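Proto-oncogene tyrosine-protein kinase receptor Ret (Danio rerio, PDB 7AMK) acts as a receptor tyrosine kinase that assembles with GDNF and GFR alpha 1, using a glycosylated, calcium-binding, cadherin-like extracellular region. Local coordinates at residues P138-N143 with L222-Y227; D228-S233 with T342-P347; L259-R264 with V351-N356. The protein carries 4 engineered substitutions. One frame throughout, in Å; residues are numbered along the deposited sequence.

Calcium joining consecutive cadherin-like domains is the principle that ties the three contacts together. Contact 1 lies at the end of one domain, contact 2 where the linker loop 228-233 meets loop 342-347, and contact 3 inside the next domain. Contacts 1 and 2 have centres 19 Å apart and share two calcium ions and two waters. They also touch directly, Asn143 ND2 probably donating hydrogen bonds to Glu229 OE2 at 2.7 Å and Asp231 OD2 at 2.8 Å. The centres of contacts 2 and 3 are 16 Å apart, and a third calcium ion is bound from both. Contacts 1 and 3 remain about 8 Å apart at their nearest atoms.

Contact 1: residues P138-N143 with L222-Y227; sequences PHITEN and LHVNIY. With CA (calcium ion), chain L; CA (calcium ion), chain M.
His139 and Tyr227 lie over one another as an offset stack, the imidazole and phenol planes only 8° apart. The histidine CB itself begins the overlap: it sits above the face of the tyrosine ring, 4.0 Å from its centroid, in a CH-pi contact. A chi1 of 56° sets CG between the backbone N and the carbonyl carbon and carries the imidazole out over the far end of the phenol. CG then lies over CZ and OH, while ND1 comes down on Tyr227 CE2 at 3.4 Å. On the other branch CD2 meets Tyr227 OH at 3.6 Å, and CE1 and NE2 run on beyond the edge of the phenol ring. Beneath the stack runs a parallel strand pair in which 139-141 forms the sheet edge beside 215-227, the pairing of first and last strands familiar from cadherin domains. Four backbone hydrogen bonds alternate along it, from Asn225 N to Pro138 O at one end to Glu142 N to Tyr227 O at the other; the shortest joins Tyr227 N to Ile140 O at 2.7 Å. On the opposite face Ile140 and Ile226 point the same way, side by side, with CG1 of the former 3.7 Å from CD1 of the latter, and Leu149 of strand 147-151 also packs against Ile140. Just past the pairing, the Glu142 side chain, extended beyond CG, bridges two calcium ions, OE1 binding the one in chain L at 2.3 Å and OE2 the one in chain M at 2.4 Å. Arg195 N donates a further hydrogen bond to OE1.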
loop_
_atom_site.group_PDB
_atom_site.type_symbol
_atom_site.label_atom_id
_atom_site.label_comp_id
_atom_site.label_asym_id
_atom_site.label_seq_id
_atom_site.Cartn_x
_atom_site.Cartn_y
_atom_site.Cartn_z
ATOM N N PRO A 138 -43.908 -2.472 -11.784
ATOM C CA PRO A 138 -43.837 -3.790 -11.147
ATOM C C PRO A 138 -42.419 -4.347 -11.230
ATOM O O PRO A 138 -41.528 -3.795 -11.884
ATOM C CB PRO A 138 -44.858 -4.624 -11.940
ATOM C CG PRO A 138 -45.000 -3.925 -13.249
ATOM C CD PRO A 138 -44.735 -2.466 -12.998
ATOM N N HIS A 139 -42.196 -5.429 -10.498
ATOM C CA HIS A 139 -40.920 -6.111 -10.567
ATOM C C HIS A 139 -41.198 -7.590 -10.583
ATOM O O HIS A 139 -42.157 -8.040 -9.961
ATOM C CB HIS A 139 -39.999 -5.762 -9.389
ATOM C CG HIS A 139 -40.607 -6.033 -8.045
ATOM N ND1 HIS A 139 -40.644 -7.292 -7.480
ATOM C CD2 HIS A 139 -41.214 -5.205 -7.156
ATOM C CE1 HIS A 139 -41.241 -7.228 -6.301
ATOM N NE2 HIS A 139 -41.599 -5.974 -6.082
ATOM N N ILE A 140 -40.390 -8.332 -11.329
ATOM C CA ILE A 140 -40.394 -9.781 -11.251
ATOM C C ILE A 140 -38.943 -10.229 -11.120
ATOM O O ILE A 140 -38.008 -9.477 -11.396
ATOM C CB ILE A 140 -41.062 -10.422 -12.477
ATOM C CG1 ILE A 140 -40.410 -9.868 -13.741
ATOM C CG2 ILE A 140 -42.514 -10.074 -12.542
ATOM C CD1 ILE A 140 -40.890 -10.525 -15.001
ATOM N N THR A 141 -38.760 -11.472 -10.710
ATOM C CA THR A 141 -37.426 -12.037 -10.640
ATOM C C THR A 141 -37.173 -12.868 -11.890
ATOM O O THR A 141 -38.097 -13.444 -12.463
ATOM C CB THR A 141 -37.245 -12.883 -9.379
ATOM O OG1 THR A 141 -37.521 -12.070 -8.239
ATOM C CG2 THR A 141 -35.789 -13.419 -9.265
ATOM N N GLU A 142 -35.914 -12.891 -12.325
ATOM C CA GLU A 142 -35.531 -13.695 -13.480
ATOM C C GLU A 142 -35.809 -15.180 -13.206
ATOM O O GLU A 142 -36.015 -15.604 -12.063
ATOM C CB GLU A 142 -34.053 -13.443 -13.810
ATOM C CG GLU A 142 -33.104 -13.880 -12.711
ATOM C CD GLU A 142 -31.654 -13.961 -13.145
ATOM O OE1 GLU A 142 -31.357 -13.985 -14.359
ATOM O OE2 GLU A 142 -30.806 -13.995 -12.236
ATOM N N ASN A 143 -35.867 -15.967 -14.281
ATOM C CA ASN A 143 -35.971 -17.446 -14.202
ATOM C C ASN A 143 -37.217 -17.913 -13.446
ATOM O O ASN A 143 -37.167 -18.874 -12.674
ATOM C CB ASN A 143 -34.735 -18.071 -13.551
ATOM C CG ASN A 143 -33.448 -17.663 -14.218
ATOM O OD1 ASN A 143 -33.405 -17.422 -15.419
ATOM N ND2 ASN A 143 -32.380 -17.573 -13.431
ATOM N N LEU A 222 -44.604 2.615 -19.094
ATOM C CA LEU A 222 -44.112 2.114 -17.821
ATOM C C LEU A 222 -42.968 1.133 -18.067
ATOM O O LEU A 222 -42.569 0.880 -19.205
ATOM C CB LEU A 222 -45.240 1.492 -16.997
ATOM C CG LEU A 222 -45.800 0.153 -17.458
ATOM C CD1 LEU A 222 -46.595 -0.517 -16.338
ATOM C CD2 LEU A 222 -46.661 0.378 -18.699
ATOM N N HIS A 223 -42.417 0.589 -16.985
ATOM C CA HIS A 223 -41.351 -0.386 -17.150
ATOM C C HIS A 223 -41.370 -1.363 -15.995
ATOM O O HIS A 223 -41.846 -1.048 -14.896
ATOM C CB HIS A 223 -39.977 0.285 -17.264
ATOM C CG HIS A 223 -39.506 0.931 -16.003
ATOM N ND1 HIS A 223 -38.941 0.211 -14.968
ATOM C CD2 HIS A 223 -39.473 2.227 -15.621
ATOM C CE1 HIS A 223 -38.590 1.037 -14.001
ATOM N NE2 HIS A 223 -38.906 2.266 -14.368
ATOM N N VAL A 224 -40.841 -2.558 -16.257
ATOM C CA VAL A 224 -40.818 -3.654 -15.294
ATOM C C VAL A 224 -39.366 -3.874 -14.875
ATOM O O VAL A 224 -38.483 -4.003 -15.730
ATOM C CB VAL A 224 -41.443 -4.940 -15.881
ATOM C CG1 VAL A 224 -41.385 -6.084 -14.869
ATOM C CG2 VAL A 224 -42.918 -4.701 -16.421
ATOM N N ASN A 225 -39.115 -3.888 -13.571
ATOM C CA ASN A 225 -37.772 -4.149 -13.077
ATOM C C ASN A 225 -37.561 -5.655 -12.966
ATOM O O ASN A 225 -38.483 -6.380 -12.605
ATOM C CB ASN A 225 -37.544 -3.486 -11.715
ATOM C CG ASN A 225 -37.595 -1.945 -11.776
ATOM O OD1 ASN A 225 -36.723 -1.308 -12.353
ATOM N ND2 ASN A 225 -38.609 -1.360 -11.156
ATOM N N ILE A 226 -36.373 -6.132 -13.350
ATOM C CA ILE A 226 -36.046 -7.560 -13.278
ATOM C C ILE A 226 -35.057 -7.771 -12.140
ATOM O O ILE A 226 -33.935 -7.239 -12.170
ATOM C CB ILE A 226 -35.473 -8.111 -14.594
ATOM C CG1 ILE A 226 -36.364 -7.777 -15.819
ATOM C CG2 ILE A 226 -35.265 -9.626 -14.463
ATOM C CD1 ILE A 226 -37.810 -8.319 -15.785
ATOM N N TYR A 227 -35.477 -8.541 -11.141
ATOM C CA TYR A 227 -34.625 -8.874 -10.010
ATOM C C TYR A 227 -33.745 -10.079 -10.312
ATOM O O TYR A 227 -34.110 -10.980 -11.066
ATOM C CB TYR A 227 -35.458 -9.160 -8.763
ATOM C CG TYR A 227 -36.070 -7.929 -8.151
ATOM C CD1 TYR A 227 -35.863 -6.667 -8.702
ATOM C CD2 TYR A 227 -36.831 -8.023 -7.003
ATOM C CE1 TYR A 227 -36.429 -5.521 -8.124
ATOM C CE2 TYR A 227 -37.388 -6.907 -6.417
ATOM C CZ TYR A 227 -37.198 -5.667 -6.979
ATOM O OH TYR A 227 -37.792 -4.591 -6.373
HETATM CA CA CA L . -29.775 -15.114 -15.540
HETATM CA CA CA M . -28.438 -13.799 -12.104
HETATM O O HOH W 1 -28.031 -16.242 -16.614
HETATM O O HOH W 2 -31.493 -16.433 -16.392
#

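Contact 2: residues D228-S233 with T342-P347; sequences DEDDNS and TTFPGP. With CA (calcium ion), chain M; CA (calcium ion), chain N; CA (calcium ion), chain L.
The Phe344 ring receives Ser233 CB squarely over the centre of one face, 4.0 Å from its centroid; on the other side of the ring plane Pro345 CD rests 3.6 Å from Asp230 O. Asp231 C lies in the ring plane; Asn232 N and the side-chain oxygen Asp230 OD1 also lie at the edge, close to that plane, while Ser233 N approaches Phe344 CE1 to 3.5 Å. A chi1 of 179° swings the phenyl away from its own backbone N and against the 228-233 loop. The other flat group, the Asp230 carboxylate, stands 50° from the ring plane and divides its oxygens. OD1 binds the calcium ion of chain N at 2.3 Å; OD2 accepts a short hydrogen bond of 2.5 Å from Thr343 OG1 through its anti lone pair, the one turned away from OD1. A second-shell threonine on the neighbouring loop, together with the metal, restrains the rotation of this first-shell carboxylate. The Asp-Glu-Asp-Asp-Asn-Ser sequence resembles the calcium-binding DXNDN linker motif between consecutive cadherin repeats, and here it serves three ions. Asn232 O joins Asp230 at the ion of chain N, which Asp263, Asp265, Asn277 and Asp341 complete. Asp228 OD1 and Glu229 O bind the ion of chain M. Asp231 spans two ions, OD1 reaching that of chain M at 2.5 Å and OD2, which also accepts a hydrogen bond from Asn143, that of chain L at 2.3 Å.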
loop_
_atom_site.group_PDB
_atom_site.type_symbol
_atom_site.label_atom_id
_atom_site.label_comp_id
_atom_site.label_asym_id
_atom_site.label_seq_id
_atom_site.Cartn_x
_atom_site.Cartn_y
_atom_site.Cartn_z
ATOM N N ASP A 228 -32.581 -10.083 -9.692
ATOM C CA ASP A 228 -31.519 -11.029 -9.975
ATOM C C ASP A 228 -31.620 -12.209 -9.031
ATOM O O ASP A 228 -32.029 -12.079 -7.877
ATOM C CB ASP A 228 -30.158 -10.345 -9.802
ATOM C CG ASP A 228 -29.016 -11.187 -10.258
ATOM O OD1 ASP A 228 -28.980 -11.514 -11.444
ATOM O OD2 ASP A 228 -28.133 -11.495 -9.438
ATOM N N GLU A 229 -31.214 -13.367 -9.519
ATOM C CA GLU A 229 -30.973 -14.492 -8.635
ATOM C C GLU A 229 -29.578 -15.030 -8.925
ATOM O O GLU A 229 -28.943 -14.661 -9.913
ATOM C CB GLU A 229 -32.047 -15.571 -8.789
ATOM C CG GLU A 229 -31.909 -16.415 -9.994
ATOM C CD GLU A 229 -32.923 -17.559 -9.993
ATOM O OE1 GLU A 229 -33.772 -17.580 -9.077
ATOM O OE2 GLU A 229 -32.875 -18.434 -10.896
ATOM N N ASP A 230 -29.092 -15.894 -8.040
ATOM C CA ASP A 230 -27.730 -16.416 -8.124
ATOM C C ASP A 230 -27.770 -17.583 -9.103
ATOM O O ASP A 230 -28.072 -18.719 -8.743
ATOM C CB ASP A 230 -27.220 -16.812 -6.736
ATOM C CG ASP A 230 -25.778 -17.364 -6.743
ATOM O OD1 ASP A 230 -25.092 -17.370 -7.785
ATOM O OD2 ASP A 230 -25.340 -17.805 -5.665
ATOM N N ASP A 231 -27.492 -17.293 -10.375
ATOM C CA ASP A 231 -27.567 -18.322 -11.409
ATOM C C ASP A 231 -26.313 -18.327 -12.277
ATOM O O ASP A 231 -26.351 -18.819 -13.411
ATOM C CB ASP A 231 -28.843 -18.159 -12.264
ATOM C CG ASP A 231 -28.849 -16.853 -13.104
ATOM O OD1 ASP A 231 -27.918 -16.030 -12.994
ATOM O OD2 ASP A 231 -29.797 -16.669 -13.896
ATOM N N ASN A 232 -25.212 -17.779 -11.770
ATOM C CA ASN A 232 -23.936 -17.796 -12.466
ATOM C C ASN A 232 -22.844 -18.180 -11.481
ATOM O O ASN A 232 -22.782 -17.630 -10.381
ATOM C CB ASN A 232 -23.626 -16.440 -13.105
ATOM C CG ASN A 232 -24.562 -16.116 -14.260
ATOM O OD1 ASN A 232 -24.287 -16.463 -15.409
ATOM N ND2 ASN A 232 -25.676 -15.453 -13.955
ATOM N N SER A 233 -22.003 -19.147 -11.874
ATOM C CA SER A 233 -20.930 -19.532 -10.981
ATOM C C SER A 233 -19.731 -18.606 -11.135
ATOM O O SER A 233 -19.513 -18.025 -12.201
ATOM C CB SER A 233 -20.494 -20.961 -11.251
ATOM O OG SER A 233 -20.200 -21.132 -12.618
ATOM N N THR A 342 -22.245 -20.133 -2.439
ATOM C CA THR A 342 -23.042 -21.031 -1.602
ATOM C C THR A 342 -24.432 -21.275 -2.175
ATOM O O THR A 342 -24.927 -22.405 -2.146
ATOM C CB THR A 342 -23.148 -20.454 -0.193
ATOM O OG1 THR A 342 -23.646 -19.107 -0.286
ATOM C CG2 THR A 342 -21.763 -20.458 0.483
ATOM N N THR A 343 -25.086 -20.233 -2.664
ATOM C CA THR A 343 -26.445 -20.331 -3.181
ATOM C C THR A 343 -26.489 -20.637 -4.676
ATOM O O THR A 343 -27.563 -20.535 -5.278
ATOM C CB THR A 343 -27.224 -19.033 -2.903
ATOM O OG1 THR A 343 -26.479 -17.917 -3.387
ATOM C CG2 THR A 343 -27.445 -18.839 -1.419
ATOM N N PHE A 344 -25.361 -20.980 -5.302
ATOM C CA PHE A 344 -25.427 -21.399 -6.696
ATOM C C PHE A 344 -25.894 -22.854 -6.769
ATOM O O PHE A 344 -25.246 -23.731 -6.184
ATOM C CB PHE A 344 -24.085 -21.235 -7.390
ATOM C CG PHE A 344 -24.105 -21.691 -8.825
ATOM C CD1 PHE A 344 -24.626 -20.872 -9.824
ATOM C CD2 PHE A 344 -23.635 -22.950 -9.173
ATOM C CE1 PHE A 344 -24.659 -21.304 -11.148
ATOM C CE2 PHE A 344 -23.655 -23.374 -10.487
ATOM C CZ PHE A 344 -24.174 -22.559 -11.477
ATOM N N PRO A 345 -27.002 -23.151 -7.452
ATOM C CA PRO A 345 -27.559 -24.508 -7.371
ATOM C C PRO A 345 -26.632 -25.519 -8.025
ATOM O O PRO A 345 -26.086 -25.293 -9.107
ATOM C CB PRO A 345 -28.902 -24.393 -8.112
ATOM C CG PRO A 345 -28.729 -23.248 -9.043
ATOM C CD PRO A 345 -27.822 -22.270 -8.306
ATOM N N GLY A 346 -26.452 -26.644 -7.351
ATOM C CA GLY A 346 -25.626 -27.706 -7.874
ATOM C C GLY A 346 -24.183 -27.593 -7.425
ATOM O O GLY A 346 -23.774 -26.615 -6.784
ATOM N N PRO A 347 -23.378 -28.604 -7.782
ATOM C CA PRO A 347 -22.000 -28.693 -7.279
ATOM C C PRO A 347 -20.938 -28.122 -8.207
ATOM O O PRO A 347 -19.773 -28.534 -8.144
ATOM C CB PRO A 347 -21.802 -30.203 -7.111
ATOM C CG PRO A 347 -22.642 -30.797 -8.231
ATOM C CD PRO A 347 -23.814 -29.847 -8.450
HETATM CA CA CA M . -28.438 -13.799 -12.104
HETATM CA CA CA N . -23.251 -16.243 -8.657
HETATM CA CA CA L . -29.775 -15.114 -15.540
HETATM O O HOH W 1 -28.031 -16.242 -16.614
HETATM O O HOH W 2 -31.493 -16.433 -16.392
#

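Contact 3: residues L259-R264 with V351-N356; sequences LFVYDR and VLLHFN. With CA (calcium ion), chain N; NAG (2-acetamido-2-deoxy-beta-D-glucopyranose), chain F.
Strands 259-263 and 351-356 run antiparallel at 172°, but their axes stay 9.3 Å apart and no hydrogen bond crosses between them. They belong to the two facing sheets of the beta sandwich of a cadherin-like domain, and side chains from both fill the space between. Leu259 enters from one sheet, and its CD1 does most of the touching: it lies over a face of the Phe355 ring, 4.2 Å from the centroid and offset toward the rim, in a CH-pi contact. The same methyl meets Leu353 CD2 at 3.9 Å, the two leucines reaching toward each other tip to tip, and touches Leu353 CB as well. Two residues along, Val261 also points at the facing sheet, and the branch that touches is CG2, anti to the carbonyl carbon (chi1 163°). It touches both Leu353 CD1 at 4.0 Å and Val351 CG2 at 4.1 Å. Tyr317 of strand 312-321 packs against Val261 and Leu353. At one end of the contact Asp263 grips the calcium ion of chain N with both carboxylate oxygens, OD2 at 2.4 Å; at the opposite end, Asn356 ND2 is bonded covalently to C1 of an N-acetylglucosamine and hydrogen-bonds to Asp243 OD1.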
loop_
_atom_site.group_PDB
_atom_site.type_symbol
_atom_site.label_atom_id
_atom_site.label_comp_id
_atom_site.label_asym_id
_atom_site.label_seq_id
_atom_site.Cartn_x
_atom_site.Cartn_y
_atom_site.Cartn_z
ATOM N N LEU A 259 -5.610 -12.311 -6.347
ATOM C CA LEU A 259 -6.355 -13.075 -7.337
ATOM C C LEU A 259 -7.777 -12.528 -7.443
ATOM O O LEU A 259 -8.426 -12.229 -6.431
ATOM C CB LEU A 259 -6.372 -14.570 -6.991
ATOM C CG LEU A 259 -5.094 -15.374 -7.247
ATOM C CD1 LEU A 259 -5.230 -16.807 -6.746
ATOM C CD2 LEU A 259 -4.728 -15.370 -8.725
ATOM N N PHE A 260 -8.246 -12.399 -8.679
ATOM C CA PHE A 260 -9.552 -11.840 -8.995
ATOM C C PHE A 260 -10.491 -12.958 -9.410
ATOM O O PHE A 260 -10.126 -13.806 -10.230
ATOM C CB PHE A 260 -9.450 -10.804 -10.121
ATOM C CG PHE A 260 -8.713 -9.557 -9.721
ATOM C CD1 PHE A 260 -9.366 -8.548 -9.035
ATOM C CD2 PHE A 260 -7.371 -9.416 -9.998
ATOM C CE1 PHE A 260 -8.687 -7.400 -8.651
ATOM C CE2 PHE A 260 -6.685 -8.280 -9.616
ATOM C CZ PHE A 260 -7.346 -7.265 -8.942
ATOM N N VAL A 261 -11.696 -12.952 -8.846
ATOM C CA VAL A 261 -12.746 -13.896 -9.199
ATOM C C VAL A 261 -13.953 -13.082 -9.628
ATOM O O VAL A 261 -14.271 -12.067 -9.001
ATOM C CB VAL A 261 -13.081 -14.843 -8.022
ATOM C CG1 VAL A 261 -14.426 -15.533 -8.234
ATOM C CG2 VAL A 261 -11.932 -15.845 -7.825
ATOM N N TYR A 262 -14.608 -13.509 -10.694
ATOM C CA TYR A 262 -15.708 -12.767 -11.279
ATOM C C TYR A 262 -16.997 -13.565 -11.197
ATOM O O TYR A 262 -16.993 -14.798 -11.270
ATOM C CB TYR A 262 -15.422 -12.397 -12.743
ATOM C CG TYR A 262 -14.106 -11.669 -12.907
ATOM C CD1 TYR A 262 -12.908 -12.372 -13.056
ATOM C CD2 TYR A 262 -14.051 -10.279 -12.887
ATOM C CE1 TYR A 262 -11.694 -11.697 -13.195
ATOM C CE2 TYR A 262 -12.862 -9.609 -13.018
ATOM C CZ TYR A 262 -11.682 -10.306 -13.174
ATOM O OH TYR A 262 -10.500 -9.595 -13.307
ATOM N N ASP A 263 -18.104 -12.843 -11.036
ATOM C CA ASP A 263 -19.420 -13.473 -10.959
ATOM C C ASP A 263 -20.412 -12.538 -11.638
ATOM O O ASP A 263 -20.522 -11.369 -11.257
ATOM C CB ASP A 263 -19.808 -13.742 -9.494
ATOM C CG ASP A 263 -20.992 -14.685 -9.352
ATOM O OD1 ASP A 263 -22.002 -14.500 -10.045
ATOM O OD2 ASP A 263 -20.915 -15.616 -8.533
ATOM N N ARG A 264 -21.117 -13.040 -12.655
ATOM C CA ARG A 264 -22.023 -12.176 -13.406
ATOM C C ARG A 264 -23.238 -11.741 -12.601
ATOM O O ARG A 264 -23.889 -10.754 -12.974
ATOM C CB ARG A 264 -22.463 -12.872 -14.691
ATOM C CG ARG A 264 -21.291 -13.118 -15.617
ATOM C CD ARG A 264 -21.714 -13.632 -16.985
ATOM N NE ARG A 264 -20.536 -13.825 -17.832
ATOM C CZ ARG A 264 -19.950 -12.875 -18.553
ATOM N NH1 ARG A 264 -20.427 -11.639 -18.592
ATOM N NH2 ARG A 264 -18.857 -13.175 -19.253
ATOM N N VAL A 351 -14.681 -22.358 -7.125
ATOM C CA VAL A 351 -13.384 -22.210 -7.781
ATOM C C VAL A 351 -12.283 -22.430 -6.751
ATOM O O VAL A 351 -12.342 -21.911 -5.626
ATOM C CB VAL A 351 -13.199 -20.827 -8.450
ATOM C CG1 VAL A 351 -14.272 -20.566 -9.468
ATOM C CG2 VAL A 351 -13.214 -19.720 -7.404
ATOM N N LEU A 352 -11.274 -23.196 -7.144
ATOM C CA LEU A 352 -10.109 -23.460 -6.318
ATOM C C LEU A 352 -9.002 -22.476 -6.697
ATOM O O LEU A 352 -8.582 -22.426 -7.855
ATOM C CB LEU A 352 -9.660 -24.911 -6.506
ATOM C CG LEU A 352 -8.532 -25.409 -5.605
ATOM C CD1 LEU A 352 -8.876 -25.207 -4.148
ATOM C CD2 LEU A 352 -8.242 -26.879 -5.880
ATOM N N LEU A 353 -8.541 -21.688 -5.730
ATOM C CA LEU A 353 -7.448 -20.751 -5.956
ATOM C C LEU A 353 -6.166 -21.274 -5.320
ATOM O O LEU A 353 -6.205 -21.980 -4.310
ATOM C CB LEU A 353 -7.765 -19.373 -5.387
ATOM C CG LEU A 353 -8.975 -18.663 -5.984
ATOM C CD1 LEU A 353 -9.204 -17.343 -5.252
ATOM C CD2 LEU A 353 -8.739 -18.466 -7.466
ATOM N N HIS A 354 -5.030 -20.896 -5.910
ATOM C CA HIS A 354 -3.720 -21.394 -5.509
ATOM C C HIS A 354 -2.766 -20.233 -5.307
ATOM O O HIS A 354 -2.593 -19.398 -6.203
ATOM C CB HIS A 354 -3.128 -22.352 -6.553
ATOM C CG HIS A 354 -4.005 -23.518 -6.869
ATOM N ND1 HIS A 354 -4.744 -23.599 -8.029
ATOM C CD2 HIS A 354 -4.272 -24.645 -6.171
ATOM C CE1 HIS A 354 -5.422 -24.733 -8.038
ATOM N NE2 HIS A 354 -5.156 -25.385 -6.922
ATOM N N PHE A 355 -2.129 -20.200 -4.142
ATOM C CA PHE A 355 -1.039 -19.277 -3.872
ATOM C C PHE A 355 0.229 -20.112 -3.764
ATOM O O PHE A 355 0.342 -20.969 -2.880
ATOM C CB PHE A 355 -1.307 -18.452 -2.612
ATOM C CG PHE A 355 -2.409 -17.422 -2.786
ATOM C CD1 PHE A 355 -2.135 -16.185 -3.349
ATOM C CD2 PHE A 355 -3.717 -17.695 -2.384
ATOM C CE1 PHE A 355 -3.144 -15.232 -3.515
ATOM C CE2 PHE A 355 -4.725 -16.749 -2.545
ATOM C CZ PHE A 355 -4.435 -15.513 -3.117
ATOM N N ASN A 356 1.152 -19.888 -4.702
ATOM C CA ASN A 356 2.430 -20.592 -4.779
ATOM C C ASN A 356 3.456 -19.741 -4.040
ATOM O O ASN A 356 4.007 -18.793 -4.602
ATOM C CB ASN A 356 2.821 -20.817 -6.237
ATOM C CG ASN A 356 4.119 -21.546 -6.377
ATOM O OD1 ASN A 356 4.528 -22.251 -5.468
ATOM N ND2 ASN A 356 4.778 -21.391 -7.518
HETATM CA CA CA N . -23.251 -16.243 -8.657
HETATM C C1 NAG F . 6.041 -22.053 -7.763
HETATM C C2 NAG F . 5.963 -22.937 -9.019
HETATM C C3 NAG F . 7.330 -23.534 -9.357
HETATM C C4 NAG F . 8.410 -22.462 -9.383
HETATM C C5 NAG F . 8.396 -21.685 -8.077
HETATM C C6 NAG F . 9.410 -20.565 -8.042
HETATM C C7 NAG F . 3.778 -23.980 -9.419
HETATM C C8 NAG F . 2.900 -25.163 -9.137
HETATM N N2 NAG F . 4.986 -23.999 -8.846
HETATM O O3 NAG F . 7.250 -24.168 -10.629
HETATM O O4 NAG F . 9.685 -23.070 -9.555
HETATM O O5 NAG F . 7.101 -21.093 -7.908
HETATM O O6 NAG F . 8.927 -19.422 -8.734
HETATM O O7 NAG F . 3.409 -23.047 -10.130
#